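Local coordinates for glucose-6-phosphate isomerase (Thermus thermophilus, PDB 1ZZG), which probably catalyses the reversible isomerization of glucose 6-phosphate to fructose 6-phosphate, a step used in both glycolysis and gluconeogenesis, at residues V56-R60 and L196-F201; V66-I72 and K117-V123; K82-F88 and R253-L257; P313-L317 and L366-S370. All coordinates share one frame; numbering follows the deposited sequence.

Contact 1 (V56-R60 and L196-F201); sequences VRRYR and LLPLAF
Val56, Tyr59 and Arg60 of helix 52-61 pack against Leu196, Leu197, Ala200 and Phe201 of helix 193-201, two helices on one face of the five-stranded parallel sheet of a SIS-type alpha/beta domain. Their local axes approach to 9.2 Å and cross at -45°, and the small side chain of Ala200 sits where the helices meet. Val56 CG1 meets Ala200 CB at 3.6 Å and also lies against the carbonyl of Leu196, while CD1 of Leu197 reaches CD2 of Tyr59 at 3.7 Å. Among the rings, Tyr59 CE2 comes in near the plane of the Phe201 ring, at its edge, 3.9 Å from CE2 of Phe201. Tyr59 also touches strands 118-124, 155-159 and 176-179, and Phe201 touches strand 118-124. Arg60 supplies the CH-pi contact: its CG stands 3.7 Å from the centroid of the Phe201 ring and only 5° off the ring normal. The chain then bends at chi2, and CD1 of Phe201 comes to lie over one face of the guanidinium, off its centre, 3.4 Å from NH1 of Arg60; the two planes are 47° apart, which rules out a parallel stack. An alanine at Arg60 is likely to leave this face of Phe201 without its methylene cover and the Ala200 carbonyl without its water-mediated link to helix 52-61. The polar link runs through a water, which accepts from Arg60 NE at 3.0 Å and donates to Ala200 O at 3.1 Å.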
# COMPACT_ATOMS: atom_id res chain seq x y z
N VAL A 56 -13.65 26.36 5.93
CA VAL A 56 -12.82 25.30 6.50
C VAL A 56 -11.65 25.94 7.27
O VAL A 56 -11.37 25.55 8.40
CB VAL A 56 -12.26 24.37 5.39
CG1 VAL A 56 -11.19 23.44 5.96
CG2 VAL A 56 -13.40 23.55 4.80
N ARG A 57 -10.99 26.91 6.65
CA ARG A 57 -9.87 27.58 7.30
C ARG A 57 -10.29 28.26 8.60
O ARG A 57 -9.61 28.15 9.62
CB ARG A 57 -9.25 28.63 6.37
CG ARG A 57 -8.33 28.09 5.27
CD ARG A 57 -7.80 29.25 4.43
NE ARG A 57 -6.85 28.87 3.39
CZ ARG A 57 -5.66 28.32 3.64
NH1 ARG A 57 -5.29 28.10 4.89
NH2 ARG A 57 -4.85 28.02 2.63
N ARG A 58 -11.40 28.98 8.57
CA ARG A 58 -11.86 29.67 9.77
C ARG A 58 -12.14 28.69 10.90
O ARG A 58 -11.83 28.97 12.06
CB ARG A 58 -13.10 30.51 9.46
CG ARG A 58 -12.83 31.69 8.53
CD ARG A 58 -11.76 32.63 9.09
NE ARG A 58 -10.39 32.28 8.69
CZ ARG A 58 -9.91 32.41 7.45
NH1 ARG A 58 -10.68 32.88 6.48
NH2 ARG A 58 -8.65 32.08 7.19
N TYR A 59 -12.72 27.54 10.57
CA TYR A 59 -13.02 26.53 11.57
C TYR A 59 -11.73 26.00 12.18
O TYR A 59 -11.63 25.82 13.40
CB TYR A 59 -13.79 25.36 10.95
CG TYR A 59 -13.96 24.19 11.90
CD1 TYR A 59 -14.82 24.28 12.99
CD2 TYR A 59 -13.24 23.01 11.72
CE1 TYR A 59 -14.96 23.22 13.88
CE2 TYR A 59 -13.37 21.95 12.60
CZ TYR A 59 -14.23 22.06 13.68
OH TYR A 59 -14.36 20.99 14.53
N ARG A 60 -10.73 25.75 11.34
CA ARG A 60 -9.45 25.23 11.79
C ARG A 60 -8.78 26.22 12.74
O ARG A 60 -8.34 25.85 13.83
CB ARG A 60 -8.53 24.97 10.59
CG ARG A 60 -7.21 24.29 10.94
CD ARG A 60 -6.09 25.26 11.32
NE ARG A 60 -4.88 24.52 11.70
CZ ARG A 60 -4.70 23.94 12.89
NH1 ARG A 60 -5.64 24.03 13.83
NH2 ARG A 60 -3.60 23.23 13.12
N LEU A 196 -10.27 18.76 2.30
CA LEU A 196 -9.92 20.11 2.74
C LEU A 196 -9.83 20.28 4.25
O LEU A 196 -8.90 20.92 4.74
CB LEU A 196 -10.90 21.14 2.17
CG LEU A 196 -10.94 21.17 0.64
CD1 LEU A 196 -11.94 22.21 0.18
CD2 LEU A 196 -9.55 21.45 0.09
N LEU A 197 -10.77 19.70 4.98
CA LEU A 197 -10.76 19.81 6.44
C LEU A 197 -9.48 19.23 7.04
O LEU A 197 -8.75 19.93 7.75
CB LEU A 197 -11.99 19.13 7.04
CG LEU A 197 -12.10 19.29 8.57
CD1 LEU A 197 -12.11 20.78 8.93
CD2 LEU A 197 -13.35 18.61 9.08
N PRO A 198 -9.18 17.95 6.79
CA PRO A 198 -7.94 17.43 7.38
C PRO A 198 -6.71 18.20 6.89
O PRO A 198 -5.79 18.43 7.66
CB PRO A 198 -7.93 15.95 6.96
CG PRO A 198 -8.83 15.92 5.74
CD PRO A 198 -9.93 16.87 6.12
N LEU A 199 -6.70 18.60 5.62
CA LEU A 199 -5.56 19.34 5.09
C LEU A 199 -5.37 20.68 5.80
O LEU A 199 -4.24 21.15 5.97
CB LEU A 199 -5.70 19.59 3.59
CG LEU A 199 -5.09 18.52 2.69
CD1 LEU A 199 -5.31 18.92 1.24
CD2 LEU A 199 -3.60 18.36 2.98
N ALA A 200 -6.48 21.29 6.22
CA ALA A 200 -6.40 22.56 6.93
C ALA A 200 -5.61 22.34 8.21
O ALA A 200 -4.66 23.07 8.49
CB ALA A 200 -7.80 23.08 7.25
N PHE A 201 -5.99 21.32 8.97
CA PHE A 201 -5.31 21.01 10.22
C PHE A 201 -3.88 20.56 9.98
O PHE A 201 -3.05 20.58 10.89
CB PHE A 201 -6.10 19.95 11.00
CG PHE A 201 -7.27 20.51 11.75
CD1 PHE A 201 -7.09 21.07 13.02
CD2 PHE A 201 -8.53 20.56 11.17
CE1 PHE A 201 -8.16 21.66 13.70
CE2 PHE A 201 -9.61 21.15 11.84
CZ PHE A 201 -9.42 21.70 13.10
O HOH W 1 -3.38 25.71 9.43

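Contact 2 (V66-I72 and K117-V123); sequences VEDFVLI and KTLVNAV
Phe69 and Asn121 both place CG anti to the backbone N (chi1 -170° and 180°), which sends the ring of the first across to the amide of the second on the same face of the sheet. Phe69 CZ touches Asn121 CB at 3.5 Å with ring and amide planes nearly perpendicular, 83° apart. Leu119 lies alongside the ring, its CD2 3.9 Å from Phe69 CE1. The amide nitrogen of Asn121 is bound by Val156 O and Thr158 OG1 of the next strand, which fixes its rotation. Helix 193-201 covers this face; on the other face Ile72, Thr118 and Val120 meet helix 130-147, Val70 lies on Leu113, and Ile72 CD1 packs on Val120 CG1 at 3.6 Å. Strands 68-72 and 118-124 are thus neighbours in a parallel sheet sandwiched between helices, as in SIS domains. The backbone bonds show the parallel register: Leu119 N donates to Asp68 O (2.9 Å), Leu119 O accepts from Val70 N (2.8 Å), and Asn121 and Val123 continue the alternation with Val70 and Ile72. Lys117 O is gripped twice, by the N-H groups of Glu67 and Asp68. Asp68 turns its carboxylate to Arg94 and His96. Glu67 and Lys117 run side by side, pointing the same way, just ahead of the two strands, where Glu67 OE2 forms a salt bridge to Lys117 NZ at 3.1 Å and OE1 of Glu67 adds a weak bond to that amine.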
# COMPACT_ATOMS: atom_id res chain seq x y z
N VAL A 66 -6.04 21.39 18.66
CA VAL A 66 -5.93 20.04 18.11
C VAL A 66 -4.50 19.59 17.82
O VAL A 66 -3.77 20.25 17.08
CB VAL A 66 -6.76 19.90 16.80
CG1 VAL A 66 -6.52 18.52 16.18
CG2 VAL A 66 -8.24 20.10 17.09
N GLU A 67 -4.12 18.46 18.42
CA GLU A 67 -2.79 17.88 18.21
C GLU A 67 -2.96 16.53 17.53
O GLU A 67 -2.03 16.03 16.89
CB GLU A 67 -2.07 17.69 19.54
CG GLU A 67 -1.39 18.94 20.08
CD GLU A 67 -0.57 18.67 21.34
OE1 GLU A 67 0.16 17.65 21.36
OE2 GLU A 67 -0.64 19.47 22.29
N ASP A 68 -4.14 15.94 17.67
CA ASP A 68 -4.43 14.65 17.05
C ASP A 68 -5.77 14.74 16.32
O ASP A 68 -6.78 15.13 16.90
CB ASP A 68 -4.46 13.55 18.12
CG ASP A 68 -3.08 13.26 18.70
OD1 ASP A 68 -2.34 12.42 18.13
OD2 ASP A 68 -2.72 13.89 19.71
N PHE A 69 -5.75 14.37 15.05
CA PHE A 69 -6.94 14.40 14.20
C PHE A 69 -7.31 12.96 13.86
O PHE A 69 -6.58 12.29 13.12
CB PHE A 69 -6.63 15.18 12.92
CG PHE A 69 -7.83 15.48 12.08
CD1 PHE A 69 -8.37 16.76 12.06
CD2 PHE A 69 -8.40 14.50 11.27
CE1 PHE A 69 -9.47 17.07 11.26
CE2 PHE A 69 -9.50 14.80 10.47
CZ PHE A 69 -10.04 16.08 10.46
N VAL A 70 -8.43 12.47 14.39
CA VAL A 70 -8.86 11.10 14.12
C VAL A 70 -9.94 11.11 13.04
O VAL A 70 -11.08 11.53 13.29
CB VAL A 70 -9.43 10.41 15.39
CG1 VAL A 70 -9.97 9.03 15.04
CG2 VAL A 70 -8.33 10.30 16.46
N LEU A 71 -9.60 10.66 11.84
CA LEU A 71 -10.57 10.63 10.76
C LEU A 71 -11.22 9.26 10.69
O LEU A 71 -10.58 8.27 10.35
CB LEU A 71 -9.90 10.95 9.42
CG LEU A 71 -10.80 11.41 8.26
CD1 LEU A 71 -9.92 11.82 7.08
CD2 LEU A 71 -11.78 10.30 7.86
N ILE A 72 -12.51 9.19 11.03
CA ILE A 72 -13.23 7.94 10.97
C ILE A 72 -13.94 7.92 9.63
O ILE A 72 -14.95 8.60 9.43
CB ILE A 72 -14.28 7.81 12.11
CG1 ILE A 72 -13.61 8.05 13.47
CG2 ILE A 72 -14.92 6.43 12.07
CD1 ILE A 72 -14.51 7.82 14.69
N LYS A 117 -6.87 16.81 23.51
CA LYS A 117 -6.11 17.26 22.34
C LYS A 117 -6.55 16.55 21.06
O LYS A 117 -5.90 16.69 20.02
CB LYS A 117 -4.62 16.96 22.54
CG LYS A 117 -3.96 17.66 23.72
CD LYS A 117 -2.56 17.10 23.90
CE LYS A 117 -1.66 18.02 24.70
NZ LYS A 117 -0.26 17.51 24.70
N THR A 118 -7.65 15.81 21.14
CA THR A 118 -8.14 15.05 20.00
C THR A 118 -9.41 15.59 19.35
O THR A 118 -10.37 15.93 20.03
CB THR A 118 -8.41 13.58 20.41
OG1 THR A 118 -7.22 13.01 20.98
CG2 THR A 118 -8.84 12.76 19.20
N LEU A 119 -9.39 15.67 18.02
CA LEU A 119 -10.56 16.10 17.27
C LEU A 119 -10.96 14.90 16.43
O LEU A 119 -10.13 14.30 15.74
CB LEU A 119 -10.24 17.28 16.34
CG LEU A 119 -11.42 17.65 15.43
CD1 LEU A 119 -12.61 18.09 16.28
CD2 LEU A 119 -11.01 18.76 14.48
N VAL A 120 -12.24 14.53 16.49
CA VAL A 120 -12.73 13.39 15.72
C VAL A 120 -13.57 13.90 14.55
O VAL A 120 -14.45 14.73 14.73
CB VAL A 120 -13.58 12.46 16.61
CG1 VAL A 120 -14.04 11.25 15.81
CG2 VAL A 120 -12.76 12.01 17.82
N ASN A 121 -13.27 13.39 13.36
CA ASN A 121 -13.99 13.79 12.15
C ASN A 121 -14.65 12.57 11.53
O ASN A 121 -13.96 11.71 10.96
CB ASN A 121 -12.99 14.42 11.16
CG ASN A 121 -13.64 14.87 9.86
OD1 ASN A 121 -12.95 15.05 8.85
ND2 ASN A 121 -14.97 15.05 9.86
N ALA A 122 -15.97 12.47 11.65
CA ALA A 122 -16.71 11.35 11.08
C ALA A 122 -17.07 11.72 9.65
O ALA A 122 -17.84 12.66 9.41
CB ALA A 122 -17.96 11.08 11.88
N VAL A 123 -16.52 10.98 8.69
CA VAL A 123 -16.75 11.25 7.28
C VAL A 123 -17.45 10.12 6.55
O VAL A 123 -16.97 8.98 6.53
CB VAL A 123 -15.41 11.52 6.56
CG1 VAL A 123 -15.68 12.10 5.18
CG2 VAL A 123 -14.54 12.47 7.40

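Contact 3 (K82-F88 and R253-L257); sequences KALEAAF and RLSHL
Ala83 and Ala87, one helical turn apart, lie with their CA atoms 4.4 Å from that of His256 and 4.3 Å from that of Arg253, a closeness that the small alanine side chains permit, and the facing loop folds into a type I turn from Leu254 to Leu257. Arg253 makes the direct polar contact. Its chain bends at chi3 (59°), bringing the guanidinium edge to the carbonyl of Ala87: NH2 donates to Ala87 O at 2.8 Å, while NE reaches the same oxygen at 3.2 Å in a weak bond; its NH1 makes a weak bond to Val369 O. NH2 also lies near Phe88 CD1, with the guanidinium steeply inclined to the ring (81°). A leucine in place of Arg253 would probably leave the Ala87 carbonyl without these donors. Leu254 CD2 packs on Ala87 CB at 3.8 Å; one residue earlier in the helix, Ala86 CB touches His256 CD2 at 3.5 Å. Between helix and turn, a water donates to Ala83 O and Arg253 O and accepts from His256 N, so three backbone groups share one bridge. The amine of Lys82 pairs with Asp99. At the dimer interface, Glu102 of the second subunit accepts from Arg253 N. Helix 371-391 touches both sides of the contact, Leu84 and Phe88 of helix 79-88 and Leu257 at the end of the turn, while Lys82 and Glu85 reach strand 94-98.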
# COMPACT_ATOMS: atom_id res chain seq x y z
N LYS A 82 -5.83 10.63 3.14
CA LYS A 82 -4.52 10.02 3.38
C LYS A 82 -3.48 10.48 2.36
O LYS A 82 -2.37 10.85 2.72
CB LYS A 82 -4.58 8.48 3.33
CG LYS A 82 -5.03 7.80 4.62
CD LYS A 82 -4.72 6.30 4.59
CE LYS A 82 -5.09 5.62 5.90
NZ LYS A 82 -4.68 4.19 5.94
N ALA A 83 -3.85 10.42 1.09
CA ALA A 83 -2.94 10.82 0.03
C ALA A 83 -2.46 12.27 0.18
O ALA A 83 -1.27 12.56 0.02
CB ALA A 83 -3.61 10.63 -1.33
N LEU A 84 -3.39 13.17 0.50
CA LEU A 84 -3.07 14.59 0.65
C LEU A 84 -2.32 14.95 1.93
O LEU A 84 -1.32 15.68 1.91
CB LEU A 84 -4.36 15.41 0.54
CG LEU A 84 -5.04 15.42 -0.84
CD1 LEU A 84 -6.44 16.03 -0.74
CD2 LEU A 84 -4.19 16.20 -1.84
N GLU A 85 -2.80 14.44 3.07
CA GLU A 85 -2.17 14.73 4.35
C GLU A 85 -0.75 14.19 4.44
O GLU A 85 0.13 14.84 5.01
CB GLU A 85 -3.02 14.16 5.49
CG GLU A 85 -2.52 14.49 6.90
CD GLU A 85 -1.59 13.44 7.47
OE1 GLU A 85 -1.95 12.24 7.39
OE2 GLU A 85 -0.52 13.80 8.01
N ALA A 86 -0.52 13.01 3.88
CA ALA A 86 0.81 12.41 3.92
C ALA A 86 1.80 13.25 3.13
O ALA A 86 2.97 13.35 3.48
CB ALA A 86 0.76 10.99 3.34
N ALA A 87 1.31 13.88 2.06
CA ALA A 87 2.17 14.68 1.21
C ALA A 87 2.36 16.13 1.66
O ALA A 87 3.40 16.74 1.38
CB ALA A 87 1.64 14.66 -0.22
N PHE A 88 1.39 16.68 2.36
CA PHE A 88 1.48 18.08 2.74
C PHE A 88 1.32 18.45 4.21
O PHE A 88 0.95 19.57 4.52
CB PHE A 88 0.47 18.88 1.91
CG PHE A 88 0.56 18.59 0.43
CD1 PHE A 88 1.74 18.84 -0.26
CD2 PHE A 88 -0.53 18.08 -0.26
CE1 PHE A 88 1.84 18.58 -1.63
CE2 PHE A 88 -0.45 17.81 -1.63
CZ PHE A 88 0.74 18.06 -2.32
N ARG A 253 6.48 11.17 -0.22
CA ARG A 253 5.45 12.09 0.28
C ARG A 253 4.10 11.71 -0.33
O ARG A 253 3.05 11.86 0.31
CB ARG A 253 5.80 13.53 -0.09
CG ARG A 253 7.07 14.06 0.57
CD ARG A 253 7.41 15.43 0.02
NE ARG A 253 6.32 16.36 0.24
CZ ARG A 253 6.13 17.48 -0.45
NH1 ARG A 253 6.98 17.80 -1.43
NH2 ARG A 253 5.11 18.28 -0.17
N LEU A 254 4.13 11.21 -1.56
CA LEU A 254 2.92 10.79 -2.26
C LEU A 254 2.71 9.27 -2.17
O LEU A 254 2.06 8.68 -3.04
CB LEU A 254 3.00 11.18 -3.74
CG LEU A 254 2.88 12.65 -4.14
CD1 LEU A 254 3.01 12.75 -5.66
CD2 LEU A 254 1.54 13.21 -3.69
N SER A 255 3.25 8.65 -1.13
CA SER A 255 3.12 7.20 -0.97
C SER A 255 1.68 6.68 -0.90
O SER A 255 1.43 5.50 -1.12
CB SER A 255 3.87 6.74 0.29
OG SER A 255 3.22 7.19 1.46
N HIS A 256 0.73 7.56 -0.59
CA HIS A 256 -0.66 7.12 -0.48
C HIS A 256 -1.51 7.48 -1.70
O HIS A 256 -2.70 7.15 -1.75
CB HIS A 256 -1.28 7.70 0.79
CG HIS A 256 -0.69 7.14 2.05
ND1 HIS A 256 -1.14 5.97 2.62
CD2 HIS A 256 0.36 7.54 2.80
CE1 HIS A 256 -0.38 5.67 3.66
NE2 HIS A 256 0.54 6.61 3.79
N LEU A 257 -0.90 8.13 -2.69
CA LEU A 257 -1.62 8.50 -3.89
C LEU A 257 -2.01 7.28 -4.72
O LEU A 257 -3.14 7.20 -5.22
CB LEU A 257 -0.80 9.47 -4.76
CG LEU A 257 -1.55 10.04 -5.98
CD1 LEU A 257 -2.75 10.85 -5.50
CD2 LEU A 257 -0.63 10.93 -6.79
O HOH W 2 0.59 10.49 -0.28

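Contact 4 (P313-L317 and L366-S370); sequences PEAPL and LPEVS
Pro313 faces Leu366 as a parallel bridge pair: the CA of Pro313 lies 3.3 Å from Leu366 O in a CA-H...O contact, and CB of Pro313 meets Val369 CG2 at 4.1 Å. Glu314 follows with its N donating to the same Leu366 O at 2.7 Å, a weak bond because the angle at hydrogen is only 130°. Its side chain runs past that carbonyl to a salt bridge with Arg3. Here the two chains are leaving strands 306-313 and 360-366, adjacent parallel strands of the mixed sheet in the second alpha/beta domain, and direct backbone pairing gives way to water. One water donates to Ala315 O at 2.7 Å and accepts from Val369 N at 2.8 Å. The CB of Glu368 also presses on Ala315 O. Pro316 turns away onto Phe340 of helix 339-356. Leu317 then comes back over the second loop, its N bound by Glu104 of the second subunit; its CD1 sits 3.5 Å from Val369 O, and the Leu317 and Glu368 side chains cross at about a right angle, with CD2 of Leu317 3.6 Å from CG of Glu368. The Glu368 side chain takes the crowded rotamer, with CG between the backbone N and carbonyl carbon (chi1 72°), and folds back at chi2. Its OE2 accepts from Ser370 OG at 2.6 Å, on the anti side and 24° out of the carboxylate plane, while the same hydroxyl caps Ala373 N at the start of helix 371-391.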
# COMPACT_ATOMS: atom_id res chain seq x y z
N PRO A 313 8.51 13.47 -10.27
CA PRO A 313 8.69 14.89 -9.95
C PRO A 313 9.96 15.38 -10.65
O PRO A 313 10.87 14.59 -10.90
CB PRO A 313 8.83 14.87 -8.44
CG PRO A 313 9.55 13.59 -8.20
CD PRO A 313 8.81 12.63 -9.10
N GLU A 314 10.02 16.67 -10.98
CA GLU A 314 11.21 17.18 -11.65
C GLU A 314 12.10 18.05 -10.77
O GLU A 314 13.21 18.40 -11.17
CB GLU A 314 10.81 17.96 -12.90
CG GLU A 314 10.14 17.10 -13.94
CD GLU A 314 9.96 17.81 -15.27
OE1 GLU A 314 9.26 18.84 -15.31
OE2 GLU A 314 10.53 17.33 -16.27
N ALA A 315 11.62 18.37 -9.58
CA ALA A 315 12.38 19.19 -8.65
C ALA A 315 11.96 18.94 -7.22
O ALA A 315 10.81 18.60 -6.94
CB ALA A 315 12.20 20.68 -8.99
N PRO A 316 12.91 19.08 -6.28
CA PRO A 316 12.63 18.88 -4.86
C PRO A 316 12.22 20.24 -4.30
O PRO A 316 12.49 21.26 -4.92
CB PRO A 316 13.97 18.44 -4.31
CG PRO A 316 14.92 19.32 -5.08
CD PRO A 316 14.36 19.24 -6.50
N LEU A 317 11.57 20.25 -3.14
CA LEU A 317 11.21 21.51 -2.51
C LEU A 317 12.42 21.94 -1.69
O LEU A 317 12.72 23.12 -1.58
CB LEU A 317 9.98 21.33 -1.61
CG LEU A 317 8.71 20.88 -2.34
CD1 LEU A 317 7.54 20.90 -1.36
CD2 LEU A 317 8.42 21.82 -3.52
N LEU A 366 5.68 15.96 -12.97
CA LEU A 366 5.18 17.02 -12.10
C LEU A 366 6.36 17.94 -11.86
O LEU A 366 7.48 17.48 -11.65
CB LEU A 366 4.73 16.45 -10.75
CG LEU A 366 3.33 15.87 -10.57
CD1 LEU A 366 3.02 14.88 -11.67
CD2 LEU A 366 3.26 15.20 -9.20
N PRO A 367 6.13 19.26 -11.89
CA PRO A 367 7.25 20.17 -11.66
C PRO A 367 7.91 19.89 -10.30
O PRO A 367 9.12 19.99 -10.15
CB PRO A 367 6.59 21.55 -11.71
CG PRO A 367 5.51 21.34 -12.74
CD PRO A 367 4.93 19.99 -12.35
N GLU A 368 7.08 19.53 -9.33
CA GLU A 368 7.54 19.21 -7.99
C GLU A 368 6.32 18.69 -7.24
O GLU A 368 5.21 18.80 -7.74
CB GLU A 368 8.09 20.47 -7.29
CG GLU A 368 7.05 21.50 -6.85
CD GLU A 368 6.42 22.26 -8.00
OE1 GLU A 368 7.17 22.93 -8.75
OE2 GLU A 368 5.18 22.20 -8.16
N VAL A 369 6.52 18.12 -6.06
CA VAL A 369 5.40 17.62 -5.28
C VAL A 369 4.87 18.78 -4.44
O VAL A 369 5.40 19.08 -3.37
CB VAL A 369 5.80 16.45 -4.35
CG1 VAL A 369 4.57 15.98 -3.56
CG2 VAL A 369 6.36 15.30 -5.18
N SER A 370 3.83 19.44 -4.96
CA SER A 370 3.21 20.57 -4.29
C SER A 370 1.69 20.48 -4.40
O SER A 370 1.16 19.76 -5.26
CB SER A 370 3.68 21.88 -4.94
OG SER A 370 3.35 21.91 -6.32
O HOH W 3 9.15 17.55 -5.14

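From the N terminus, helix 52-61 opens contact 1 and strand 68-72 opens contact 2 directly after it. Contact 2 closes first, at 117-123, so its loop lies wholly within that of contact 1, which closes at 196-201. Contact 3 starts inside both, on helix 79-88, and closes only at 253-257; it therefore crosses them and ties the five-stranded parallel sheet domain to the one built on the mixed sheet. Contact 4 follows in series, joining two strand ends of that mixed sheet. Phe201 packs on Phe69, Leu119 and Val66, coupling contacts 1 and 2; Leu199 touches contact 3, whose Arg253 NH1 reaches Val369 O of contact 4.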